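Local structure of peptidase M16 inactive domain family protein (Pseudomonas fluorescens, 3GWB) at residues A255-I259 / K406-V410; N273-G278 / V299-F303; L159-Y165 / M306-P311. The protein is of undetermined function but belongs to the M16 peptidase family, contains its inactive domain, and may have metal-dependent hydrolase activity. One frame throughout, in Å; residues are numbered along the deposited sequence.

Interaction 1. Residues A255-I259 / K406-V410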
ATOM      1  N   ALA A 255      -2.670  26.539   1.289  1.00 15.88           N
ATOM      2  CA  ALA A 255      -2.607  26.349  -0.146  1.00 17.70           C
ATOM      3  C   ALA A 255      -3.126  27.531  -0.940  1.00 18.77           C
ATOM      4  O   ALA A 255      -3.769  28.433  -0.405  1.00 20.14           O
ATOM      5  CB  ALA A 255      -3.397  25.091  -0.532  1.00 17.41           C
ATOM      6  N   GLN A 256      -2.823  27.496  -2.232  1.00 18.73           N
ATOM      7  CA  GLN A 256      -3.250  28.497  -3.193  1.00 18.60           C
ATOM      8  C   GLN A 256      -2.999  27.855  -4.537  1.00 18.66           C
ATOM      9  O   GLN A 256      -2.378  26.791  -4.606  1.00 17.75           O
ATOM     10  CB  GLN A 256      -2.448  29.792  -3.051  1.00 17.81           C
ATOM     11  CG  GLN A 256      -0.940  29.645  -3.083  1.00 15.08           C
ATOM     12  CD  GLN A 256      -0.245  30.991  -2.921  1.00 15.32           C
ATOM     13  OE1 GLN A 256      -0.102  31.754  -3.884  1.00 16.08           O
ATOM     14  NE2 GLN A 256       0.161  31.299  -1.696  1.00 14.30           N
ATOM     15  N   LEU A 257      -3.487  28.476  -5.603  1.00 18.82           N
ATOM     16  CA  LEU A 257      -3.300  27.915  -6.928  1.00 20.43           C
ATOM     17  C   LEU A 257      -1.834  27.915  -7.321  1.00 21.55           C
ATOM     18  O   LEU A 257      -1.142  28.922  -7.177  1.00 21.92           O
ATOM     19  CB  LEU A 257      -4.110  28.702  -7.959  1.00 18.52           C
ATOM     20  CG  LEU A 257      -5.630  28.612  -7.824  1.00 19.53           C
ATOM     21  CD1 LEU A 257      -6.293  29.400  -8.954  1.00 19.13           C
ATOM     22  CD2 LEU A 257      -6.057  27.151  -7.880  1.00 17.13           C
ATOM     23  N   GLY A 258      -1.364  26.773  -7.808  1.00 21.97           N
ATOM     24  CA  GLY A 258       0.018  26.656  -8.225  1.00 22.18           C
ATOM     25  C   GLY A 258       0.110  26.833  -9.724  1.00 22.29           C
ATOM     26  O   GLY A 258      -0.594  27.660 -10.303  1.00 23.57           O
ATOM     27  N   ILE A 259       0.968  26.047 -10.363  1.00 20.32           N
ATOM     28  CA  ILE A 259       1.136  26.136 -11.806  1.00 20.89           C
ATOM     29  C   ILE A 259       0.503  24.939 -12.504  1.00 20.65           C
ATOM     30  O   ILE A 259       0.127  23.961 -11.858  1.00 18.43           O
ATOM     31  CB  ILE A 259       2.630  26.157 -12.189  1.00 21.09           C
ATOM     32  CG1 ILE A 259       3.316  24.910 -11.621  1.00 21.41           C
ATOM     33  CG2 ILE A 259       3.289  27.423 -11.662  1.00 20.62           C
ATOM     34  CD1 ILE A 259       4.647  24.590 -12.269  1.00 25.25           C
ATOM     35  N   LYS A 406       6.783  34.668  -8.719  1.00 18.88           N
ATOM     36  CA  LYS A 406       5.919  34.868  -9.875  1.00 20.96           C
ATOM     37  C   LYS A 406       4.670  33.987  -9.826  1.00 20.89           C
ATOM     38  O   LYS A 406       3.659  34.296 -10.453  1.00 22.84           O
ATOM     39  CB  LYS A 406       6.698  34.583 -11.162  1.00 23.10           C
ATOM     40  CG  LYS A 406       5.905  34.778 -12.447  1.00 25.56           C
ATOM     41  CD  LYS A 406       6.757  34.389 -13.651  1.00 29.09           C
ATOM     42  CE  LYS A 406       5.996  34.538 -14.951  1.00 32.90           C
ATOM     43  NZ  LYS A 406       6.788  34.034 -16.111  1.00 33.69           N
ATOM     44  N   HIS A 407       4.731  32.903  -9.063  1.00 20.10           N
ATOM     45  CA  HIS A 407       3.602  31.989  -8.987  1.00 21.00           C
ATOM     46  C   HIS A 407       2.940  31.882  -7.618  1.00 20.67           C
ATOM     47  O   HIS A 407       1.851  31.320  -7.498  1.00 21.58           O
ATOM     48  CB  HIS A 407       4.050  30.607  -9.460  1.00 22.25           C
ATOM     49  CG  HIS A 407       4.472  30.577 -10.898  1.00 24.43           C
ATOM     50  ND1 HIS A 407       3.571  30.657 -11.935  1.00 24.10           N
ATOM     51  CD2 HIS A 407       5.699  30.521 -11.467  1.00 26.05           C
ATOM     52  CE1 HIS A 407       4.223  30.654 -13.086  1.00 25.22           C
ATOM     53  NE2 HIS A 407       5.518  30.574 -12.827  1.00 26.03           N
ATOM     54  N   LEU A 408       3.584  32.426  -6.592  1.00 19.17           N
ATOM     55  CA  LEU A 408       3.039  32.365  -5.240  1.00 18.67           C
ATOM     56  C   LEU A 408       3.042  33.725  -4.566  1.00 19.92           C
ATOM     57  O   LEU A 408       3.901  34.556  -4.834  1.00 18.87           O
ATOM     58  CB  LEU A 408       3.851  31.391  -4.391  1.00 18.40           C
ATOM     59  CG  LEU A 408       3.873  29.933  -4.843  1.00 17.67           C
ATOM     60  CD1 LEU A 408       4.848  29.157  -3.968  1.00 18.05           C
ATOM     61  CD2 LEU A 408       2.466  29.346  -4.760  1.00 16.32           C
ATOM     62  N   ASN A 409       2.082  33.936  -3.672  1.00 20.85           N
ATOM     63  CA  ASN A 409       1.963  35.195  -2.951  1.00 21.41           C
ATOM     64  C   ASN A 409       1.421  34.896  -1.563  1.00 22.15           C
ATOM     65  O   ASN A 409       0.453  34.152  -1.414  1.00 23.90           O
ATOM     66  CB  ASN A 409       1.012  36.131  -3.701  1.00 24.71           C
ATOM     67  CG  ASN A 409       0.936  37.515  -3.084  1.00 27.30           C
ATOM     68  OD1 ASN A 409       0.560  37.676  -1.919  1.00 29.36           O
ATOM     69  ND2 ASN A 409       1.291  38.529  -3.870  1.00 27.53           N
ATOM     70  N   VAL A 410       2.045  35.476  -0.545  1.00 22.55           N
ATOM     71  CA  VAL A 410       1.613  35.246   0.828  1.00 23.79           C
ATOM     72  C   VAL A 410       0.183  35.712   1.110  1.00 23.73           C
ATOM     73  O   VAL A 410      -0.473  35.188   2.010  1.00 23.38           O
ATOM     74  CB  VAL A 410       2.564  35.935   1.838  1.00 23.15           C
ATOM     75  CG1 VAL A 410       3.957  35.340   1.718  1.00 25.17           C
ATOM     76  CG2 VAL A 410       2.598  37.436   1.590  1.00 23.31           C
TER
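Both backbone polar atoms of Asn409 are held by the side-chain amide of Gln256, a two-pronged amide-to-backbone pairing. It ties strand 249-257, the middle strand of a five-stranded mixed sheet in this alpha+beta M16-type domain, to the chain leaving helix 397-407. Asn409 N donates to Gln256 OE1 at 3.1 Å with an N-H...O angle of 158°, the donor tilted a little from the carbonyl plane. In return Gln256 NE2 donates to Asn409 O at 2.9 Å, approaching from above the plane of that carbonyl. The amide gets there because CG of Gln256 lies between its backbone N and carbonyl carbon (chi1 53°) and the chain beyond runs straight out. A leucine here would fill much of the same volume but would probably leave the N-H and C=O of Asn409 without their mates and the chain after the helix less firmly fixed.

Leu408, where the chain leaves helical geometry, packs against the same side chain: its CD2 lies 3.6 Å from Gln256 OE1 and 3.8 Å from Gln256 CG, while Phe334 of helix 323-340 meets this leucine as well. Farther along, Ile259 and His407 form a CH-pi contact, and Lys406 CG lies toward the rim of the opposite ring face. A hydrogen bond from His407 NE2 to Asp265 helps to fix the rotation of the ring. Ile259 CG2 lies 3.5 Å from the ring centroid, displaced toward His407 ND1, which it approaches to 3.3 Å.

Interaction 2. Residues N273-G278 / V299-F303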
ATOM      1  N   ASN A 273      10.694  24.535  -4.505  1.00 13.20           N
ATOM      2  CA  ASN A 273       9.847  23.808  -3.572  1.00 14.72           C
ATOM      3  C   ASN A 273      10.652  22.772  -2.818  1.00 14.40           C
ATOM      4  O   ASN A 273      10.422  22.542  -1.638  1.00 13.51           O
ATOM      5  CB  ASN A 273       8.696  23.107  -4.290  1.00 13.58           C
ATOM      6  CG  ASN A 273       7.857  22.284  -3.343  1.00 17.00           C
ATOM      7  OD1 ASN A 273       8.018  21.065  -3.241  1.00 18.78           O
ATOM      8  ND2 ASN A 273       6.976  22.952  -2.614  1.00 16.75           N
ATOM      9  N   GLN A 274      11.588  22.136  -3.511  1.00 15.75           N
ATOM     10  CA  GLN A 274      12.432  21.125  -2.884  1.00 17.57           C
ATOM     11  C   GLN A 274      13.144  21.716  -1.669  1.00 16.11           C
ATOM     12  O   GLN A 274      13.173  21.106  -0.600  1.00 15.44           O
ATOM     13  CB  GLN A 274      13.462  20.591  -3.889  1.00 21.42           C
ATOM     14  CG  GLN A 274      12.877  19.680  -4.968  1.00 29.27           C
ATOM     15  CD  GLN A 274      13.894  19.303  -6.044  1.00 32.04           C
ATOM     16  OE1 GLN A 274      15.033  18.949  -5.738  1.00 35.07           O
ATOM     17  NE2 GLN A 274      13.477  19.369  -7.309  1.00 34.04           N
ATOM     18  N   ILE A 275      13.701  22.912  -1.840  1.00 14.97           N
ATOM     19  CA  ILE A 275      14.421  23.605  -0.772  1.00 15.29           C
ATOM     20  C   ILE A 275      13.497  24.028   0.374  1.00 15.31           C
ATOM     21  O   ILE A 275      13.874  23.995   1.551  1.00 16.24           O
ATOM     22  CB  ILE A 275      15.132  24.866  -1.326  1.00 16.43           C
ATOM     23  CG1 ILE A 275      16.162  24.457  -2.388  1.00 13.21           C
ATOM     24  CG2 ILE A 275      15.786  25.645  -0.187  1.00 15.05           C
ATOM     25  CD1 ILE A 275      16.737  25.629  -3.180  1.00 15.35           C
ATOM     26  N   LEU A 276      12.283  24.429   0.022  1.00 14.29           N
ATOM     27  CA  LEU A 276      11.304  24.870   1.008  1.00 14.73           C
ATOM     28  C   LEU A 276      10.687  23.745   1.837  1.00 13.03           C
ATOM     29  O   LEU A 276      10.660  23.823   3.063  1.00  9.89           O
ATOM     30  CB  LEU A 276      10.184  25.647   0.312  1.00 12.53           C
ATOM     31  CG  LEU A 276       8.951  26.029   1.135  1.00 15.28           C
ATOM     32  CD1 LEU A 276       9.335  26.948   2.273  1.00 15.90           C
ATOM     33  CD2 LEU A 276       7.936  26.719   0.221  1.00 16.26           C
ATOM     34  N   GLY A 277      10.178  22.713   1.167  1.00 14.62           N
ATOM     35  CA  GLY A 277       9.547  21.617   1.881  1.00 16.47           C
ATOM     36  C   GLY A 277       9.547  20.270   1.178  1.00 18.65           C
ATOM     37  O   GLY A 277       8.583  19.514   1.281  1.00 18.03           O
ATOM     38  N   GLY A 278      10.620  19.964   0.460  1.00 20.43           N
ATOM     39  CA  GLY A 278      10.702  18.682  -0.218  1.00 22.91           C
ATOM     40  C   GLY A 278      11.058  17.612   0.799  1.00 24.87           C
ATOM     41  O   GLY A 278      10.759  17.757   1.987  1.00 24.65           O
ATOM     42  N   VAL A 299       6.683  18.162   7.861  1.00 16.89           N
ATOM     43  CA  VAL A 299       6.040  19.312   7.240  1.00 16.93           C
ATOM     44  C   VAL A 299       6.544  19.291   5.812  1.00 17.43           C
ATOM     45  O   VAL A 299       7.751  19.332   5.570  1.00 16.47           O
ATOM     46  CB  VAL A 299       6.446  20.649   7.890  1.00 16.09           C
ATOM     47  CG1 VAL A 299       5.643  21.791   7.282  1.00 15.56           C
ATOM     48  CG2 VAL A 299       6.199  20.590   9.367  1.00 21.64           C
ATOM     49  N   TYR A 300       5.610  19.207   4.875  1.00 17.33           N
ATOM     50  CA  TYR A 300       5.947  19.148   3.463  1.00 19.19           C
ATOM     51  C   TYR A 300       5.137  20.133   2.639  1.00 19.12           C
ATOM     52  O   TYR A 300       4.008  20.482   2.990  1.00 17.79           O
ATOM     53  CB  TYR A 300       5.705  17.729   2.950  1.00 21.19           C
ATOM     54  CG  TYR A 300       6.396  16.695   3.797  1.00 22.56           C
ATOM     55  CD1 TYR A 300       7.775  16.519   3.723  1.00 24.14           C
ATOM     56  CD2 TYR A 300       5.681  15.939   4.729  1.00 23.67           C
ATOM     57  CE1 TYR A 300       8.430  15.615   4.554  1.00 27.50           C
ATOM     58  CE2 TYR A 300       6.325  15.034   5.567  1.00 23.80           C
ATOM     59  CZ  TYR A 300       7.699  14.881   5.477  1.00 25.70           C
ATOM     60  OH  TYR A 300       8.357  14.011   6.313  1.00 28.64           O
ATOM     61  N   SER A 301       5.733  20.576   1.539  1.00 18.11           N
ATOM     62  CA  SER A 301       5.080  21.505   0.634  1.00 18.97           C
ATOM     63  C   SER A 301       5.277  20.950  -0.771  1.00 19.14           C
ATOM     64  O   SER A 301       6.184  20.144  -1.004  1.00 18.38           O
ATOM     65  CB  SER A 301       5.712  22.895   0.745  1.00 17.67           C
ATOM     66  OG  SER A 301       7.022  22.900   0.204  1.00 22.01           O
ATOM     67  N   GLY A 302       4.432  21.365  -1.706  1.00 16.94           N
ATOM     68  CA  GLY A 302       4.580  20.870  -3.056  1.00 17.89           C
ATOM     69  C   GLY A 302       3.520  21.317  -4.034  1.00 17.76           C
ATOM     70  O   GLY A 302       2.403  21.672  -3.655  1.00 16.75           O
ATOM     71  N   PHE A 303       3.902  21.300  -5.306  1.00 19.08           N
ATOM     72  CA  PHE A 303       3.032  21.663  -6.417  1.00 19.81           C
ATOM     73  C   PHE A 303       2.490  20.367  -7.005  1.00 21.32           C
ATOM     74  O   PHE A 303       3.205  19.368  -7.072  1.00 21.00           O
ATOM     75  CB  PHE A 303       3.828  22.354  -7.523  1.00 17.63           C
ATOM     76  CG  PHE A 303       4.232  23.763  -7.220  1.00 19.34           C
ATOM     77  CD1 PHE A 303       3.376  24.819  -7.508  1.00 18.73           C
ATOM     78  CD2 PHE A 303       5.486  24.040  -6.679  1.00 18.31           C
ATOM     79  CE1 PHE A 303       3.760  26.138  -7.273  1.00 19.46           C
ATOM     80  CE2 PHE A 303       5.883  25.347  -6.440  1.00 19.10           C
ATOM     81  CZ  PHE A 303       5.015  26.405  -6.737  1.00 21.41           C
TER
HETATM   82  O   HOH W   1      10.049  19.504   4.044  1.00 23.86           O
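Gly277 and Ser301 join the last turn of helix 266-277 to strand 299-303 through their backbones. Ser301 N donates to Gly277 O at 3.1 Å in a nearly straight bond, with an N-H...O angle of 169°. The same carbonyl oxygen receives a CA-H...O contact from Tyr300 CA at 3.4 Å, so it meets the strand twice. Tyr300 and Gly302 pair with strand 311-319 on the other side, which leaves Ser301 N turned outward; the helix thus uses the edge of what is an outermost strand of the sheet within this chain.

A water extends the polar link. It donates to Gly278 O at 2.8 Å and to Val299 O at 2.8 Å, spending both its hydrogens on a bridge between the two backbones.

Close approach depends on glycine. The axes of 273-277 and 299-303 come within 7.3 Å and run nearly antiparallel, at 162°. Ser301 OG, set between its backbone N and carbonyl carbon (chi1 70°), reaches in to 3.3 Å from Gly277 CA, and a beta carbon on Gly277 would collide with that hydroxyl.

Two contacts are made at ring edges. Tyr300 turns its edge to the carbonyls of Gly277 and Gly278, with Tyr300 CD1 lying 3.7 Å from Gly278 O in the ring plane. At the other end of the strand, Asn273, whose side chain lies beside Ser301 and Gly302, brings CB to the edge of Phe303 at CD2, 4.1 Å away.

Leu276 inserts beside Ser301 and continues to Leu285 of helix 284-292, to Phe312 of strand 311-319 and to Phe334 and Tyr337 of helix 323-340. Ile275 shares Tyr337 and packs on Ala350 of helix 344-356, so helix 266-277 is wedged between the sheet edge and these helices.

Interaction 3. Residues L159-Y165 / M306-P311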
ATOM      1  N   LEU A 159     -10.489  26.278  -2.595  1.00 17.54           N
ATOM      2  CA  LEU A 159      -9.530  26.601  -3.643  1.00 15.17           C
ATOM      3  C   LEU A 159     -10.124  26.634  -5.053  1.00 16.23           C
ATOM      4  O   LEU A 159      -9.846  27.551  -5.829  1.00 14.86           O
ATOM      5  CB  LEU A 159      -8.391  25.578  -3.610  1.00 15.96           C
ATOM      6  CG  LEU A 159      -6.931  26.034  -3.598  1.00 16.87           C
ATOM      7  CD1 LEU A 159      -6.654  26.831  -2.341  1.00 16.38           C
ATOM      8  CD2 LEU A 159      -6.015  24.810  -3.653  1.00 16.71           C
ATOM      9  N   TYR A 160     -10.938  25.633  -5.379  1.00 15.24           N
ATOM     10  CA  TYR A 160     -11.525  25.520  -6.717  1.00 15.20           C
ATOM     11  C   TYR A 160     -13.016  25.835  -6.901  1.00 15.61           C
ATOM     12  O   TYR A 160     -13.496  25.890  -8.031  1.00 17.70           O
ATOM     13  CB  TYR A 160     -11.244  24.116  -7.249  1.00 14.91           C
ATOM     14  CG  TYR A 160      -9.791  23.873  -7.571  1.00 14.43           C
ATOM     15  CD1 TYR A 160      -9.245  24.323  -8.768  1.00 15.20           C
ATOM     16  CD2 TYR A 160      -8.957  23.201  -6.677  1.00 13.35           C
ATOM     17  CE1 TYR A 160      -7.905  24.112  -9.082  1.00 15.24           C
ATOM     18  CE2 TYR A 160      -7.602  22.982  -6.984  1.00 14.47           C
ATOM     19  CZ  TYR A 160      -7.091  23.444  -8.191  1.00 14.21           C
ATOM     20  OH  TYR A 160      -5.767  23.245  -8.518  1.00 16.25           O
ATOM     21  N   GLY A 161     -13.752  26.024  -5.813  1.00 17.16           N
ATOM     22  CA  GLY A 161     -15.170  26.333  -5.946  1.00 19.51           C
ATOM     23  C   GLY A 161     -15.963  25.347  -6.798  1.00 20.11           C
ATOM     24  O   GLY A 161     -16.105  24.178  -6.433  1.00 19.54           O
ATOM     25  N   THR A 162     -16.485  25.807  -7.935  1.00 19.44           N
ATOM     26  CA  THR A 162     -17.276  24.941  -8.810  1.00 21.00           C
ATOM     27  C   THR A 162     -16.452  24.277  -9.907  1.00 22.19           C
ATOM     28  O   THR A 162     -16.989  23.559 -10.759  1.00 24.08           O
ATOM     29  CB  THR A 162     -18.436  25.715  -9.479  1.00 21.40           C
ATOM     30  OG1 THR A 162     -17.932  26.913 -10.082  1.00 23.50           O
ATOM     31  CG2 THR A 162     -19.495  26.073  -8.456  1.00 21.16           C
ATOM     32  N   HIS A 163     -15.149  24.524  -9.887  1.00 20.94           N
ATOM     33  CA  HIS A 163     -14.247  23.951 -10.874  1.00 18.92           C
ATOM     34  C   HIS A 163     -14.213  22.426 -10.714  1.00 18.04           C
ATOM     35  O   HIS A 163     -14.284  21.914  -9.598  1.00 21.36           O
ATOM     36  CB  HIS A 163     -12.846  24.521 -10.678  1.00 17.44           C
ATOM     37  CG  HIS A 163     -11.863  24.056 -11.698  1.00 15.34           C
ATOM     38  ND1 HIS A 163     -11.699  24.684 -12.912  1.00 16.49           N
ATOM     39  CD2 HIS A 163     -11.016  23.001 -11.700  1.00 13.97           C
ATOM     40  CE1 HIS A 163     -10.789  24.038 -13.619  1.00 16.54           C
ATOM     41  NE2 HIS A 163     -10.359  23.012 -12.907  1.00 17.71           N
ATOM     42  N   PRO A 164     -14.105  21.685 -11.831  1.00 17.51           N
ATOM     43  CA  PRO A 164     -14.062  20.216 -11.817  1.00 16.08           C
ATOM     44  C   PRO A 164     -13.012  19.568 -10.902  1.00 16.62           C
ATOM     45  O   PRO A 164     -13.140  18.391 -10.560  1.00 17.00           O
ATOM     46  CB  PRO A 164     -13.850  19.868 -13.291  1.00 16.53           C
ATOM     47  CG  PRO A 164     -14.622  20.947 -13.982  1.00 16.53           C
ATOM     48  CD  PRO A 164     -14.200  22.187 -13.215  1.00 15.76           C
ATOM     49  N   TYR A 165     -11.978  20.315 -10.508  1.00 15.16           N
ATOM     50  CA  TYR A 165     -10.952  19.764  -9.616  1.00 13.55           C
ATOM     51  C   TYR A 165     -11.365  19.840  -8.151  1.00 15.13           C
ATOM     52  O   TYR A 165     -10.760  19.192  -7.300  1.00 17.04           O
ATOM     53  CB  TYR A 165      -9.615  20.505  -9.751  1.00 11.78           C
ATOM     54  CG  TYR A 165      -8.857  20.305 -11.046  1.00 12.87           C
ATOM     55  CD1 TYR A 165      -9.143  19.245 -11.908  1.00 13.56           C
ATOM     56  CD2 TYR A 165      -7.826  21.177 -11.394  1.00 11.41           C
ATOM     57  CE1 TYR A 165      -8.410  19.063 -13.090  1.00 13.72           C
ATOM     58  CE2 TYR A 165      -7.094  21.009 -12.557  1.00 12.18           C
ATOM     59  CZ  TYR A 165      -7.387  19.954 -13.403  1.00 14.99           C
ATOM     60  OH  TYR A 165      -6.654  19.810 -14.554  1.00 15.39           O
HETATM   61  N   MSE A 306      -1.318  20.248 -12.983  1.00 21.24           N
HETATM   62  CA  MSE A 306      -2.263  19.459 -13.754  1.00 20.41           C
HETATM   63  C   MSE A 306      -2.552  20.178 -15.061  1.00 21.15           C
HETATM   64  O   MSE A 306      -1.913  21.186 -15.364  1.00 18.62           O
HETATM   65  CB  MSE A 306      -3.548  19.263 -12.956  1.00 20.58           C
HETATM   66  CG  MSE A 306      -3.336  18.547 -11.631  1.00 22.91           C
HETATM   67 SE   MSE A 306      -4.889  18.158 -10.793  1.00 25.88          SE
HETATM   68  CE  MSE A 306      -5.071  19.567  -9.771  1.00 23.41           C
ATOM     69  N   GLN A 307      -3.502  19.657 -15.836  1.00 20.04           N
ATOM     70  CA  GLN A 307      -3.854  20.265 -17.115  1.00 21.32           C
ATOM     71  C   GLN A 307      -4.157  21.731 -16.859  1.00 20.14           C
ATOM     72  O   GLN A 307      -3.672  22.606 -17.567  1.00 18.73           O
ATOM     73  CB  GLN A 307      -5.073  19.568 -17.720  1.00 23.47           C
ATOM     74  CG  GLN A 307      -5.319  19.895 -19.183  1.00 27.54           C
ATOM     75  CD  GLN A 307      -6.470  19.083 -19.764  1.00 31.39           C
ATOM     76  OE1 GLN A 307      -7.634  19.301 -19.421  1.00 29.91           O
ATOM     77  NE2 GLN A 307      -6.143  18.131 -20.638  1.00 30.18           N
ATOM     78  N   ALA A 308      -4.970  21.989 -15.844  1.00 20.10           N
ATOM     79  CA  ALA A 308      -5.296  23.353 -15.462  1.00 21.45           C
ATOM     80  C   ALA A 308      -4.420  23.618 -14.244  1.00 21.83           C
ATOM     81  O   ALA A 308      -3.721  22.716 -13.779  1.00 20.11           O
ATOM     82  CB  ALA A 308      -6.769  23.470 -15.098  1.00 21.02           C
ATOM     83  N   ARG A 309      -4.448  24.839 -13.721  1.00 22.38           N
ATOM     84  CA  ARG A 309      -3.627  25.158 -12.562  1.00 22.00           C
ATOM     85  C   ARG A 309      -3.876  24.218 -11.390  1.00 22.19           C
ATOM     86  O   ARG A 309      -4.985  24.149 -10.843  1.00 21.98           O
ATOM     87  CB  ARG A 309      -3.856  26.599 -12.115  1.00 22.47           C
ATOM     88  CG  ARG A 309      -3.252  27.627 -13.053  1.00 26.00           C
ATOM     89  CD  ARG A 309      -3.522  29.031 -12.554  1.00 26.58           C
ATOM     90  NE  ARG A 309      -2.700  29.393 -11.403  1.00 27.02           N
ATOM     91  CZ  ARG A 309      -2.918  30.467 -10.651  1.00 27.93           C
ATOM     92  NH1 ARG A 309      -3.935  31.270 -10.930  1.00 28.95           N
ATOM     93  NH2 ARG A 309      -2.117  30.752  -9.633  1.00 29.27           N
ATOM     94  N   GLY A 310      -2.832  23.484 -11.021  1.00 20.10           N
ATOM     95  CA  GLY A 310      -2.928  22.563  -9.910  1.00 18.56           C
ATOM     96  C   GLY A 310      -2.638  23.340  -8.645  1.00 17.96           C
ATOM     97  O   GLY A 310      -2.220  24.490  -8.714  1.00 19.50           O
ATOM     98  N   PRO A 311      -2.827  22.744  -7.470  1.00 16.72           N
ATOM     99  CA  PRO A 311      -2.553  23.505  -6.255  1.00 16.79           C
ATOM    100  C   PRO A 311      -1.115  23.453  -5.729  1.00 16.90           C
ATOM    101  O   PRO A 311      -0.327  22.580  -6.093  1.00 17.50           O
ATOM    102  CB  PRO A 311      -3.523  22.887  -5.269  1.00 15.98           C
ATOM    103  CG  PRO A 311      -3.414  21.420  -5.638  1.00 15.62           C
ATOM    104  CD  PRO A 311      -3.459  21.447  -7.153  1.00 16.94           C
TER
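Tyr165 reaches across to Met306 and Ala308 of the loop 306-311 and meets it along most of its length. Its CB begins over the centre of the Tyr160 ring face, and with CG anti to the carbonyl carbon (chi1 -70°) the ring heads for Met306. Tyr165 CD2 touches Met306 CE at 3.6 Å; CE2 meets Ala308 CB, also at 3.6 Å. Over the face sits the selenium of Met306, a selenomethionine, 4.0 Å from the ring centroid in a Met-aromatic contact. A bend at chi3 (-93°) lays the terminal methyl over the same face, while the imidazole of His163 covers the opposite one toward its rim. At the tip, Tyr165 OH accepts from Ala308 N at 3.0 Å with an N-H...O angle of 164°.

Tyr160 forms a second, shorter link: its OH donates to Arg309 O at 2.6 Å, in the carbonyl plane and on a lone pair. The same hydroxyl lies 3.2 Å from Pro311 CD, and Leu159 CD2 packs on Pro311 CB at 3.5 Å, the two side chains crossing at about a right angle.

The contact joins the end of helix 147-160, and the type II' turn from Tyr160 to His163, to the connection between strands 299-303 and 311-319. Leu159 and Tyr160 also pack on Ala255 and Leu257 of strand 249-257, so the helix end spans two neighbouring strands.

The three contacts gather around one five-stranded sheet. Interactions 1 and 2 have centres about 13 Å apart, as do interactions 1 and 3, while those of 2 and 3 are about 20 Å apart. Interaction 1 touches both others: Phe303 packs on Gly258 and Leu408, and Gly258 pairs with Gly310 and Arg309. Along the chain the order is 159-165, 255-259, 273-278, 299-303, 306-311, 406-410, so interactions 1 and 3 interlock, and both segments of interaction 2 fall between those of either. Helix ends from distant parts of the sequence, 147-160, 266-277 and 397-407, thereby converge on strands 249-257 and 299-303 and the loop leading into 311-319, joining the sheet to its surrounding helices.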